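Local coordinates for protein probable enoyl-CoA hydratase/isomerase (Pseudomonas aeruginosa PAO1, PDB 5YLO) that probably acts as a Delta3,Delta2-enoyl-CoA isomerase of the enoyl-CoA hydratase/isomerase family, with a likely part in unsaturated fatty acid metabolism, at residues A[128-142]-A[164-176]. Sequence-based numbering, arbitrary orientation.
Sequences AASARFKAGYTGMAY and LLFLDEAWSAERA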
# COMPACT_ATOMS: atom_id res chain seq x y z
N ALA A 128 -8.56 1.83 -22.32
CA ALA A 128 -8.24 1.36 -23.65
C ALA A 128 -6.73 1.31 -23.84
O ALA A 128 -5.97 1.98 -23.14
CB ALA A 128 -8.87 2.28 -24.70
N ALA A 129 -6.29 0.49 -24.80
CA ALA A 129 -4.86 0.34 -25.04
C ALA A 129 -4.22 1.65 -25.48
O ALA A 129 -3.04 1.89 -25.19
CB ALA A 129 -4.62 -0.76 -26.08
N SER A 130 -4.98 2.50 -26.17
CA SER A 130 -4.44 3.78 -26.62
C SER A 130 -4.27 4.78 -25.48
O SER A 130 -3.59 5.79 -25.67
CB SER A 130 -5.35 4.39 -27.69
OG SER A 130 -6.67 4.54 -27.20
N ALA A 131 -4.88 4.53 -24.32
CA ALA A 131 -4.86 5.50 -23.24
C ALA A 131 -3.44 5.77 -22.76
O ALA A 131 -2.61 4.86 -22.67
CB ALA A 131 -5.72 5.01 -22.08
N ARG A 132 -3.16 7.04 -22.47
CA ARG A 132 -1.87 7.48 -21.97
C ARG A 132 -2.10 8.35 -20.74
O ARG A 132 -3.12 9.02 -20.61
CB ARG A 132 -1.10 8.26 -23.04
CG ARG A 132 -0.98 7.53 -24.37
CD ARG A 132 0.44 7.05 -24.61
NE ARG A 132 1.35 8.17 -24.80
CZ ARG A 132 2.67 8.07 -24.81
NH1 ARG A 132 3.42 9.15 -24.99
NH2 ARG A 132 3.25 6.89 -24.64
N PHE A 133 -1.13 8.32 -19.82
CA PHE A 133 -1.31 8.97 -18.52
C PHE A 133 -0.15 9.91 -18.23
O PHE A 133 1.01 9.52 -18.35
CB PHE A 133 -1.44 7.92 -17.41
CG PHE A 133 -2.66 7.05 -17.55
CD1 PHE A 133 -2.62 5.90 -18.33
CD2 PHE A 133 -3.84 7.38 -16.91
CE1 PHE A 133 -3.75 5.10 -18.46
CE2 PHE A 133 -4.97 6.59 -17.04
CZ PHE A 133 -4.92 5.45 -17.82
N LYS A 134 -0.48 11.14 -17.83
CA LYS A 134 0.50 12.16 -17.51
C LYS A 134 0.13 12.81 -16.18
O LYS A 134 -1.05 13.01 -15.88
CB LYS A 134 0.56 13.24 -18.60
CG LYS A 134 1.53 12.94 -19.74
CD LYS A 134 1.47 14.04 -20.79
CE LYS A 134 2.76 14.13 -21.59
NZ LYS A 134 2.70 15.25 -22.57
N ALA A 135 1.15 13.14 -15.39
CA ALA A 135 0.93 13.76 -14.09
C ALA A 135 2.15 14.58 -13.70
O ALA A 135 3.28 14.25 -14.06
CB ALA A 135 0.66 12.72 -13.00
N GLY A 136 1.90 15.65 -12.96
CA GLY A 136 3.00 16.44 -12.43
C GLY A 136 3.75 17.13 -13.54
O GLY A 136 3.18 17.91 -14.31
N TYR A 137 5.05 16.85 -13.64
CA TYR A 137 5.89 17.45 -14.66
C TYR A 137 5.54 16.88 -16.03
O TYR A 137 5.60 15.66 -16.23
CB TYR A 137 7.36 17.22 -14.32
CG TYR A 137 8.35 17.86 -15.27
CD1 TYR A 137 8.18 19.16 -15.73
CD2 TYR A 137 9.49 17.17 -15.68
CE1 TYR A 137 9.09 19.74 -16.59
CE2 TYR A 137 10.41 17.74 -16.54
CZ TYR A 137 10.21 19.03 -16.99
OH TYR A 137 11.12 19.61 -17.84
N THR A 138 5.18 17.75 -16.98
CA THR A 138 4.85 17.34 -18.34
C THR A 138 6.00 17.58 -19.32
O THR A 138 6.04 16.94 -20.37
CB THR A 138 3.59 18.07 -18.82
OG1 THR A 138 2.54 17.86 -17.87
CG2 THR A 138 3.13 17.55 -20.17
N GLY A 139 6.94 18.45 -18.97
CA GLY A 139 8.01 18.80 -19.88
C GLY A 139 7.89 20.26 -20.23
O GLY A 139 8.88 20.99 -20.33
N MET A 140 6.64 20.69 -20.41
CA MET A 140 6.32 22.08 -20.70
C MET A 140 5.45 22.74 -19.63
O MET A 140 5.34 23.97 -19.63
CB MET A 140 5.61 22.18 -22.06
CG MET A 140 6.40 21.55 -23.19
SD MET A 140 8.02 22.30 -23.43
CE MET A 140 8.87 21.01 -24.34
N ALA A 141 4.85 21.97 -18.73
CA ALA A 141 4.01 22.52 -17.67
C ALA A 141 4.00 21.55 -16.50
O ALA A 141 4.52 20.43 -16.58
CB ALA A 141 2.59 22.79 -18.17
N TYR A 142 3.40 22.00 -15.40
CA TYR A 142 3.28 21.20 -14.18
C TYR A 142 1.83 21.22 -13.72
O TYR A 142 1.30 22.29 -13.40
CB TYR A 142 4.21 21.73 -13.08
CG TYR A 142 4.54 20.71 -12.02
CD1 TYR A 142 3.66 20.47 -10.96
CD2 TYR A 142 5.72 19.99 -12.07
CE1 TYR A 142 3.96 19.54 -9.99
CE2 TYR A 142 6.03 19.05 -11.10
CZ TYR A 142 5.14 18.83 -10.06
OH TYR A 142 5.44 17.90 -9.09
N LEU A 164 6.16 8.92 -11.86
CA LEU A 164 5.14 9.49 -12.74
C LEU A 164 5.05 11.00 -12.57
O LEU A 164 4.83 11.73 -13.54
CB LEU A 164 3.79 8.83 -12.47
CG LEU A 164 2.62 9.33 -13.31
CD1 LEU A 164 2.95 9.18 -14.79
CD2 LEU A 164 1.35 8.57 -12.96
N LEU A 165 5.21 11.49 -11.34
CA LEU A 165 5.07 12.92 -11.09
C LEU A 165 6.33 13.69 -11.49
O LEU A 165 6.23 14.78 -12.08
CB LEU A 165 4.73 13.18 -9.62
CG LEU A 165 3.29 12.89 -9.20
CD1 LEU A 165 3.18 12.76 -7.69
CD2 LEU A 165 2.36 13.98 -9.71
N PHE A 166 7.51 13.17 -11.17
CA PHE A 166 8.74 13.93 -11.39
C PHE A 166 9.29 13.79 -12.80
O PHE A 166 9.90 14.73 -13.31
CB PHE A 166 9.81 13.51 -10.37
CG PHE A 166 9.45 13.82 -8.94
CD1 PHE A 166 8.39 14.67 -8.64
CD2 PHE A 166 10.18 13.28 -7.90
CE1 PHE A 166 8.07 14.96 -7.33
CE2 PHE A 166 9.86 13.57 -6.58
CZ PHE A 166 8.80 14.41 -6.30
N LEU A 167 9.10 12.64 -13.44
CA LEU A 167 9.50 12.49 -14.83
C LEU A 167 8.40 12.99 -15.75
O LEU A 167 7.21 12.91 -15.44
CB LEU A 167 9.83 11.03 -15.14
CG LEU A 167 10.87 10.37 -14.25
CD1 LEU A 167 11.17 8.97 -14.74
CD2 LEU A 167 12.13 11.22 -14.21
N ASP A 168 8.81 13.49 -16.91
CA ASP A 168 7.85 14.07 -17.85
C ASP A 168 7.22 13.03 -18.78
O ASP A 168 6.30 13.38 -19.53
CB ASP A 168 8.52 15.15 -18.69
CG ASP A 168 9.07 14.61 -19.99
OD1 ASP A 168 10.14 13.97 -19.95
OD2 ASP A 168 8.43 14.82 -21.04
N GLU A 169 7.67 11.78 -18.74
CA GLU A 169 7.17 10.79 -19.69
C GLU A 169 5.76 10.35 -19.30
O GLU A 169 5.41 10.29 -18.12
CB GLU A 169 8.11 9.59 -19.74
CG GLU A 169 8.16 8.78 -18.46
CD GLU A 169 9.28 7.76 -18.44
OE1 GLU A 169 10.13 7.80 -19.35
OE2 GLU A 169 9.31 6.93 -17.51
N ALA A 170 4.96 10.05 -20.32
CA ALA A 170 3.64 9.48 -20.08
C ALA A 170 3.74 7.97 -19.93
O ALA A 170 4.67 7.32 -20.42
CB ALA A 170 2.69 9.84 -21.22
N TRP A 171 2.76 7.40 -19.23
CA TRP A 171 2.67 5.96 -19.05
C TRP A 171 1.64 5.38 -20.02
O TRP A 171 0.57 5.97 -20.24
CB TRP A 171 2.29 5.59 -17.62
CG TRP A 171 3.39 5.81 -16.63
CD1 TRP A 171 4.56 6.48 -16.84
CD2 TRP A 171 3.43 5.34 -15.28
NE1 TRP A 171 5.32 6.46 -15.70
CE2 TRP A 171 4.65 5.77 -14.73
CE3 TRP A 171 2.55 4.61 -14.48
CZ2 TRP A 171 5.01 5.49 -13.41
CZ3 TRP A 171 2.91 4.33 -13.18
CH2 TRP A 171 4.13 4.77 -12.65
N SER A 172 1.96 4.23 -20.59
CA SER A 172 1.03 3.52 -21.46
C SER A 172 -0.01 2.79 -20.62
O SER A 172 0.11 2.66 -19.40
CB SER A 172 1.78 2.54 -22.36
OG SER A 172 2.30 1.46 -21.61
N ALA A 173 -1.05 2.30 -21.30
CA ALA A 173 -2.07 1.52 -20.61
C ALA A 173 -1.49 0.24 -20.03
O ALA A 173 -1.89 -0.20 -18.95
CB ALA A 173 -3.23 1.21 -21.56
N GLU A 174 -0.53 -0.36 -20.73
CA GLU A 174 0.13 -1.55 -20.21
C GLU A 174 0.92 -1.23 -18.95
O GLU A 174 0.85 -1.95 -17.95
CB GLU A 174 1.05 -2.16 -21.27
CG GLU A 174 0.43 -3.32 -22.03
CD GLU A 174 1.44 -4.05 -22.88
OE1 GLU A 174 1.03 -4.91 -23.68
OE2 GLU A 174 2.65 -3.77 -22.74
N ARG A 175 1.70 -0.14 -18.98
CA ARG A 175 2.48 0.23 -17.80
C ARG A 175 1.58 0.64 -16.65
O ARG A 175 1.85 0.30 -15.49
CB ARG A 175 3.47 1.34 -18.14
CG ARG A 175 4.38 1.71 -16.98
CD ARG A 175 5.40 2.77 -17.36
NE ARG A 175 6.34 3.01 -16.26
CZ ARG A 175 7.32 3.89 -16.30
NH1 ARG A 175 7.50 4.64 -17.38
NH2 ARG A 175 8.13 4.04 -15.26
N ALA A 176 0.51 1.38 -16.95
CA ALA A 176 -0.45 1.73 -15.91
C ALA A 176 -1.10 0.49 -15.32
O ALA A 176 -1.33 0.41 -14.11
CB ALA A 176 -1.51 2.68 -16.48
O HOH W 1 5.94 10.14 -23.04
O HOH W 2 4.01 12.14 -16.68
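The ring of Phe-133 meets Trp-171 O at its edge, in the ring plane, while CE1 touches Ala-176 CB at 3.8 Å. Across the same contact, the Tyr-137 ring sets its CD2 edge against Phe-166 O at 3.4 Å. One face of that ring carries Gly-139 N. The Trp-171 indole is sandwiched between Leu-164 CD1 on one face and the Arg-175 guanidinium on the other. The arginine is held there by a salt bridge to Glu-169.

The arrangement belongs to the crotonase fold. Strand 132-134 pairs antiparallel with the short strand 171-172, and strand 111-112 flanks it on its other side in a small second sheet. Phe-133 and Trp-171 form a hydrogen-bonded pair. Phe-133 N gives to Trp-171 O, and Trp-171 N gives to Phe-133 O at 2.9 Å with an angle of 161°. The Phe-133 CG lies anti to its carbonyl carbon (chi1 -64°), which turns the ring inward to Val-107 and Met-116.

Lys-134 touches Ala-170 through CG, 3.6 Å from Ala-170 CB. The same methyl sits over one face of the Arg-132 guanidinium. Ala-135 CB touches both Leu-164 CG and Leu-165 CD2, each at 3.9 Å. Water 2 links Ala-135 N to Glu-169 O.

Beyond the strands, the chain lies against the end of helix 158-166, close to the subunit interface. There Tyr-142 OH is hydrogen-bonded to Thr-213 OG1 of the second subunit, and the Phe-166 ring meets Phe-210 of that subunit. Tyr-137 N donates to Leu-165 O at 2.8 Å, nearly straight at 169° and in the carbonyl plane.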